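Local structure of dermonecrotic toxin (2EBF) at residues 504-516 against 539-551. The protein is a mitogenic toxin that induces bone resorption and is associated with severe atrophic rhinitis in pigs, seen here as its C-terminal region, which carries a thiol protease-like catalytic triad. Sequence-based numbering, arbitrary orientation.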
ATOM      1  N   SER A 504      10.132 -19.316   9.664  1.00 36.05           N
ATOM      2  CA  SER A 504      10.010 -18.647  10.972  1.00 36.67           C
ATOM      3  C   SER A 504       9.818 -17.128  10.884  1.00 36.20           C
ATOM      4  O   SER A 504       9.100 -16.539  11.695  1.00 37.23           O
ATOM      5  CB  SER A 504      11.187 -19.004  11.880  1.00 37.22           C
ATOM      6  OG  SER A 504      11.011 -20.323  12.391  1.00 39.63           O
ATOM      7  N   SER A 505      10.427 -16.512   9.876  1.00 35.56           N
ATOM      8  CA  SER A 505      10.242 -15.080   9.591  1.00 34.78           C
ATOM      9  C   SER A 505       8.793 -14.674   9.257  1.00 33.84           C
ATOM     10  O   SER A 505       8.446 -13.484   9.286  1.00 33.64           O
ATOM     11  CB  SER A 505      11.168 -14.658   8.452  1.00 34.79           C
ATOM     12  OG  SER A 505      10.798 -15.286   7.237  1.00 36.20           O
ATOM     13  N   LEU A 506       7.952 -15.649   8.925  1.00 31.91           N
ATOM     14  CA  LEU A 506       6.557 -15.353   8.604  1.00 30.47           C
ATOM     15  C   LEU A 506       5.653 -15.622   9.801  1.00 30.11           C
ATOM     16  O   LEU A 506       4.617 -14.980   9.963  1.00 30.03           O
ATOM     17  CB  LEU A 506       6.092 -16.176   7.389  1.00 30.04           C
ATOM     18  CG  LEU A 506       6.930 -16.066   6.104  1.00 29.71           C
ATOM     19  CD1 LEU A 506       6.406 -17.025   5.044  1.00 28.39           C
ATOM     20  CD2 LEU A 506       6.965 -14.618   5.561  1.00 29.97           C
ATOM     21  N   LEU A 507       6.069 -16.572  10.632  1.00 29.68           N
ATOM     22  CA  LEU A 507       5.259 -17.100  11.730  1.00 29.32           C
ATOM     23  C   LEU A 507       4.929 -16.075  12.800  1.00 28.86           C
ATOM     24  O   LEU A 507       3.755 -15.822  13.073  1.00 28.74           O
ATOM     25  CB  LEU A 507       5.980 -18.286  12.381  1.00 29.42           C
ATOM     26  CG  LEU A 507       6.168 -19.541  11.522  1.00 31.45           C
ATOM     27  CD1 LEU A 507       7.036 -20.563  12.235  1.00 31.91           C
ATOM     28  CD2 LEU A 507       4.821 -20.137  11.204  1.00 31.08           C
ATOM     29  N   ASN A 508       5.978 -15.522  13.415  1.00 27.97           N
ATOM     30  CA  ASN A 508       5.870 -14.545  14.499  1.00 27.88           C
ATOM     31  C   ASN A 508       6.243 -13.136  14.038  1.00 27.62           C
ATOM     32  O   ASN A 508       6.408 -12.900  12.836  1.00 27.83           O
ATOM     33  CB  ASN A 508       6.745 -14.979  15.685  1.00 27.54           C
ATOM     34  CG  ASN A 508       6.134 -16.145  16.460  1.00 27.31           C
ATOM     35  OD1 ASN A 508       4.953 -16.113  16.831  1.00 27.86           O
ATOM     36  ND2 ASN A 508       6.935 -17.177  16.706  1.00 28.74           N
ATOM     37  N   SER A 509       6.373 -12.205  14.982  1.00 27.69           N
ATOM     38  CA  SER A 509       6.558 -10.795  14.638  1.00 27.78           C
ATOM     39  C   SER A 509       7.909 -10.524  14.012  1.00 27.53           C
ATOM     40  O   SER A 509       8.868 -11.264  14.238  1.00 28.16           O
ATOM     41  CB  SER A 509       6.325  -9.878  15.845  1.00 27.48           C
ATOM     42  OG  SER A 509       5.007 -10.038  16.354  1.00 27.57           O
ATOM     43  N   THR A 510       7.961  -9.481  13.191  1.00 27.66           N
ATOM     44  CA  THR A 510       9.196  -8.997  12.581  1.00 27.86           C
ATOM     45  C   THR A 510       9.117  -7.460  12.558  1.00 28.31           C
ATOM     46  O   THR A 510       8.031  -6.900  12.765  1.00 28.23           O
ATOM     47  CB  THR A 510       9.370  -9.502  11.132  1.00 27.87           C
ATOM     48  OG1 THR A 510       8.139  -9.309  10.417  1.00 28.04           O
ATOM     49  CG2 THR A 510       9.802 -10.988  11.089  1.00 27.59           C
ATOM     50  N   PRO A 511      10.262  -6.776  12.362  1.00 28.86           N
ATOM     51  CA  PRO A 511      10.272  -5.306  12.265  1.00 28.83           C
ATOM     52  C   PRO A 511       9.374  -4.721  11.171  1.00 28.97           C
ATOM     53  O   PRO A 511       9.423  -5.165  10.015  1.00 29.07           O
ATOM     54  CB  PRO A 511      11.741  -4.997  11.973  1.00 28.70           C
ATOM     55  CG  PRO A 511      12.483  -6.100  12.637  1.00 29.30           C
ATOM     56  CD  PRO A 511      11.635  -7.318  12.300  1.00 28.87           C
ATOM     57  N   GLY A 512       8.566  -3.726  11.542  1.00 29.03           N
ATOM     58  CA  GLY A 512       7.628  -3.093  10.596  1.00 29.16           C
ATOM     59  C   GLY A 512       7.793  -1.581  10.537  1.00 29.71           C
ATOM     60  O   GLY A 512       8.771  -1.026  11.059  1.00 28.59           O
ATOM     61  N   THR A 513       6.842  -0.905   9.907  1.00 29.55           N
ATOM     62  CA  THR A 513       7.004   0.536   9.614  1.00 29.33           C
ATOM     63  C   THR A 513       6.520   1.385  10.781  1.00 29.58           C
ATOM     64  O   THR A 513       5.342   1.704  10.877  1.00 31.00           O
ATOM     65  CB  THR A 513       6.259   0.923   8.312  1.00 29.21           C
ATOM     66  OG1 THR A 513       4.933   0.384   8.356  1.00 27.80           O
ATOM     67  CG2 THR A 513       6.977   0.371   7.080  1.00 28.39           C
ATOM     68  N   GLY A 514       7.432   1.746  11.682  1.00 30.68           N
ATOM     69  CA  GLY A 514       7.073   2.546  12.853  1.00 30.77           C
ATOM     70  C   GLY A 514       6.455   1.718  13.966  1.00 31.08           C
ATOM     71  O   GLY A 514       6.039   2.257  14.995  1.00 31.39           O
ATOM     72  N   ARG A 515       6.412   0.400  13.764  1.00 31.30           N
ATOM     73  CA  ARG A 515       5.765  -0.518  14.702  1.00 31.24           C
ATOM     74  C   ARG A 515       6.049  -1.956  14.259  1.00 31.18           C
ATOM     75  O   ARG A 515       6.634  -2.169  13.208  1.00 31.63           O
ATOM     76  CB  ARG A 515       4.254  -0.268  14.745  1.00 31.22           C
ATOM     77  CG  ARG A 515       3.523  -0.738  13.486  1.00 33.17           C
ATOM     78  CD  ARG A 515       2.077  -0.293  13.452  1.00 35.63           C
ATOM     79  NE  ARG A 515       1.977   1.156  13.319  1.00 38.38           N
ATOM     80  CZ  ARG A 515       2.057   1.812  12.163  1.00 41.03           C
ATOM     81  NH1 ARG A 515       2.230   1.149  11.019  1.00 39.07           N
ATOM     82  NH2 ARG A 515       1.963   3.137  12.151  1.00 40.78           N
ATOM     83  N   PRO A 516       5.671  -2.949  15.075  1.00 30.99           N
ATOM     84  CA  PRO A 516       5.925  -4.309  14.617  1.00 30.48           C
ATOM     85  C   PRO A 516       5.022  -4.749  13.465  1.00 30.26           C
ATOM     86  O   PRO A 516       3.895  -4.264  13.321  1.00 29.77           O
ATOM     87  CB  PRO A 516       5.659  -5.165  15.872  1.00 30.63           C
ATOM     88  CG  PRO A 516       5.624  -4.171  17.046  1.00 30.85           C
ATOM     89  CD  PRO A 516       5.080  -2.914  16.428  1.00 30.77           C
ATOM     90  N   PHE A 539       6.472 -24.990  21.510  1.00 31.83           N
ATOM     91  CA  PHE A 539       6.026 -23.644  21.215  1.00 30.88           C
ATOM     92  C   PHE A 539       7.185 -22.782  20.739  1.00 31.01           C
ATOM     93  O   PHE A 539       8.315 -22.914  21.219  1.00 30.55           O
ATOM     94  CB  PHE A 539       5.395 -23.053  22.471  1.00 30.70           C
ATOM     95  CG  PHE A 539       4.861 -21.658  22.300  1.00 29.25           C
ATOM     96  CD1 PHE A 539       5.395 -20.608  23.039  1.00 27.84           C
ATOM     97  CD2 PHE A 539       3.817 -21.398  21.419  1.00 28.97           C
ATOM     98  CE1 PHE A 539       4.896 -19.319  22.900  1.00 27.24           C
ATOM     99  CE2 PHE A 539       3.309 -20.104  21.273  1.00 27.66           C
ATOM    100  CZ  PHE A 539       3.852 -19.069  22.007  1.00 28.68           C
ATOM    101  N   LEU A 540       6.882 -21.905  19.789  1.00 30.71           N
ATOM    102  CA  LEU A 540       7.833 -20.955  19.253  1.00 31.78           C
ATOM    103  C   LEU A 540       7.367 -19.553  19.679  1.00 31.41           C
ATOM    104  O   LEU A 540       6.502 -18.982  19.033  1.00 31.21           O
ATOM    105  CB  LEU A 540       7.822 -21.054  17.731  1.00 32.08           C
ATOM    106  CG  LEU A 540       9.055 -20.993  16.839  1.00 34.61           C
ATOM    107  CD1 LEU A 540       8.628 -20.348  15.525  1.00 35.14           C
ATOM    108  CD2 LEU A 540      10.204 -20.213  17.449  1.00 36.44           C
ATOM    109  N   PRO A 541       7.910 -19.025  20.797  1.00 31.61           N
ATOM    110  CA  PRO A 541       7.477 -17.730  21.346  1.00 31.49           C
ATOM    111  C   PRO A 541       7.734 -16.541  20.435  1.00 31.26           C
ATOM    112  O   PRO A 541       8.681 -16.552  19.653  1.00 31.63           O
ATOM    113  CB  PRO A 541       8.311 -17.585  22.628  1.00 31.69           C
ATOM    114  CG  PRO A 541       9.461 -18.483  22.449  1.00 31.88           C
ATOM    115  CD  PRO A 541       8.957 -19.644  21.632  1.00 31.91           C
ATOM    116  N   ASP A 542       6.891 -15.520  20.549  1.00 31.67           N
ATOM    117  CA  ASP A 542       7.114 -14.261  19.843  1.00 32.42           C
ATOM    118  C   ASP A 542       8.091 -13.438  20.673  1.00 32.98           C
ATOM    119  O   ASP A 542       7.714 -12.851  21.686  1.00 34.27           O
ATOM    120  CB  ASP A 542       5.798 -13.498  19.655  1.00 31.77           C
ATOM    121  CG  ASP A 542       5.905 -12.386  18.618  1.00 31.68           C
ATOM    122  OD1 ASP A 542       6.802 -12.454  17.754  1.00 31.48           O
ATOM    123  OD2 ASP A 542       5.079 -11.451  18.659  1.00 30.48           O
ATOM    124  N   VAL A 543       9.350 -13.422  20.254  1.00 33.46           N
ATOM    125  CA  VAL A 543      10.423 -12.824  21.041  1.00 33.20           C
ATOM    126  C   VAL A 543      10.366 -11.281  21.029  1.00 32.77           C
ATOM    127  O   VAL A 543       9.982 -10.676  20.030  1.00 32.04           O
ATOM    128  CB  VAL A 543      11.815 -13.387  20.614  1.00 33.49           C
ATOM    129  CG1 VAL A 543      12.348 -12.724  19.355  1.00 32.98           C
ATOM    130  CG2 VAL A 543      12.802 -13.261  21.733  1.00 34.92           C
ATOM    131  N   ALA A 544      10.735 -10.669  22.155  1.00 32.14           N
ATOM    132  CA  ALA A 544      10.637  -9.215  22.332  1.00 32.33           C
ATOM    133  C   ALA A 544      11.483  -8.435  21.334  1.00 32.22           C
ATOM    134  O   ALA A 544      11.051  -7.403  20.819  1.00 32.30           O
ATOM    135  CB  ALA A 544      10.992  -8.820  23.764  1.00 32.47           C
ATOM    136  N   SER A 545      12.678  -8.937  21.048  1.00 32.79           N
ATOM    137  CA  SER A 545      13.592  -8.267  20.119  1.00 33.19           C
ATOM    138  C   SER A 545      13.086  -8.153  18.672  1.00 33.58           C
ATOM    139  O   SER A 545      13.611  -7.348  17.900  1.00 33.48           O
ATOM    140  CB  SER A 545      14.969  -8.933  20.140  1.00 33.31           C
ATOM    141  OG  SER A 545      14.880 -10.318  19.882  1.00 34.29           O
ATOM    142  N   SER A 546      12.089  -8.959  18.304  1.00 34.01           N
ATOM    143  CA  SER A 546      11.536  -8.939  16.944  1.00 34.85           C
ATOM    144  C   SER A 546      10.275  -8.098  16.833  1.00 34.89           C
ATOM    145  O   SER A 546       9.871  -7.687  15.737  1.00 34.91           O
ATOM    146  CB  SER A 546      11.240 -10.365  16.479  1.00 35.67           C
ATOM    147  OG  SER A 546      12.422 -10.988  16.011  1.00 37.18           O
ATOM    148  N   ARG A 547       9.647  -7.850  17.976  1.00 35.01           N
ATOM    149  CA  ARG A 547       8.398  -7.119  18.021  1.00 35.34           C
ATOM    150  C   ARG A 547       8.723  -5.633  18.149  1.00 35.49           C
ATOM    151  O   ARG A 547       8.444  -5.005  19.175  1.00 36.42           O
ATOM    152  CB  ARG A 547       7.540  -7.631  19.182  1.00 34.95           C
ATOM    153  CG  ARG A 547       6.069  -7.429  18.968  1.00 33.94           C
ATOM    154  CD  ARG A 547       5.303  -7.685  20.229  1.00 30.80           C
ATOM    155  NE  ARG A 547       4.949  -9.088  20.378  1.00 31.54           N
ATOM    156  CZ  ARG A 547       4.051  -9.527  21.249  1.00 30.86           C
ATOM    157  NH1 ARG A 547       3.448  -8.668  22.063  1.00 29.96           N
ATOM    158  NH2 ARG A 547       3.748 -10.817  21.307  1.00 31.74           N
ATOM    159  N   VAL A 548       9.332  -5.083  17.094  1.00 35.37           N
ATOM    160  CA  VAL A 548       9.921  -3.737  17.110  1.00 35.14           C
ATOM    161  C   VAL A 548       9.687  -3.027  15.767  1.00 35.27           C
ATOM    162  O   VAL A 548       9.325  -3.679  14.783  1.00 34.58           O
ATOM    163  CB  VAL A 548      11.460  -3.786  17.405  1.00 35.03           C
ATOM    164  CG1 VAL A 548      11.759  -4.370  18.796  1.00 35.74           C
ATOM    165  CG2 VAL A 548      12.212  -4.571  16.328  1.00 34.85           C
ATOM    166  N   PRO A 549       9.857  -1.684  15.721  1.00 35.47           N
ATOM    167  CA  PRO A 549       9.915  -1.005  14.414  1.00 35.68           C
ATOM    168  C   PRO A 549      11.225  -1.288  13.701  1.00 35.15           C
ATOM    169  O   PRO A 549      12.219  -1.594  14.349  1.00 35.14           O
ATOM    170  CB  PRO A 549       9.871   0.489  14.779  1.00 35.83           C
ATOM    171  CG  PRO A 549       9.424   0.535  16.217  1.00 36.52           C
ATOM    172  CD  PRO A 549       9.939  -0.724  16.835  1.00 35.66           C
ATOM    173  N   ILE A 550      11.216  -1.206  12.372  1.00 34.79           N
ATOM    174  CA  ILE A 550      12.452  -1.177  11.599  1.00 35.01           C
ATOM    175  C   ILE A 550      13.224   0.064  12.063  1.00 35.39           C
ATOM    176  O   ILE A 550      12.619   1.099  12.320  1.00 34.80           O
ATOM    177  CB  ILE A 550      12.165  -1.065  10.078  1.00 35.00           C
ATOM    178  CG1 ILE A 550      11.578  -2.371   9.534  1.00 33.79           C
ATOM    179  CG2 ILE A 550      13.439  -0.696   9.307  1.00 34.18           C
ATOM    180  CD1 ILE A 550      10.750  -2.202   8.243  1.00 34.26           C
ATOM    181  N   GLU A 551      14.539  -0.062  12.212  1.00 36.83           N
ATOM    182  CA  GLU A 551      15.379   1.066  12.612  1.00 38.05           C
ATOM    183  C   GLU A 551      15.542   2.013  11.428  1.00 37.92           C
ATOM    184  O   GLU A 551      15.862   1.576  10.321  1.00 37.32           O
ATOM    185  CB  GLU A 551      16.759   0.600  13.094  1.00 38.66           C
ATOM    186  CG  GLU A 551      16.754  -0.099  14.464  1.00 41.80           C
ATOM    187  CD  GLU A 551      18.116  -0.051  15.141  1.00 48.12           C
ATOM    188  OE1 GLU A 551      19.116  -0.490  14.517  1.00 49.85           O
ATOM    189  OE2 GLU A 551      18.189   0.430  16.303  1.00 50.03           O
TER
HETATM  190  O   HOH W   1       3.931 -18.382  18.433  1.00 26.36           O
HETATM  191  O   HOH W   2       9.820 -16.255  17.024  1.00 55.15           O
HETATM  192  O   HOH W   3       9.336 -13.230  16.982  1.00 45.35           O
HETATM  193  O   HOH W   4      10.354   2.102  11.270  1.00 32.12           O
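A single carboxylate oxygen, Asp542 OD2, takes three donors at once. Ser509 OG lies 2.7 Å from Asp542 OD2 on the syn side, while Arg547 grips the same oxygen side-on with NE and NH2, Arg547 NE lying 2.9 Å from Asp542 OD2 in a salt bridge. With CG anti to the backbone N (chi1 -165°), the carboxylate reaches Ser509. Asp542 OD1 takes the backbone N of Ser509 at 2.8 Å from above the carboxylate plane. Next door, Asn508 slides past Asp542 in the opposite direction; Asn508 ND2 donates to Leu540 O (3.0 Å), arriving well above the carbonyl plane, and a water links OD1 of the same amide to that carbonyl. The side chains of Leu540 and Leu507 cross at about a right angle, CD1 to CD1 at 3.7 Å.

Further along, the chains join in a single beta bridge. Ile550 N points almost straight at Gly512 O (2.8 Å, 178°), whereas the return bond from Gly512 N to Val548 O is weak. Pro511 CB packs on Ile550 CG1 at 3.6 Å, and Pro516 CG rests against Arg547. The contact thus ties the loop after strand 537-539 both to the link following helix 504-507 and to the turn between strands 510-511 and 516-517. Arg547 NH1 also pairs with Asp342, and Ser509 OG with Tyr338. Cationic Arg547 and the Ser509 donors would be expected to keep Asp542 ionised.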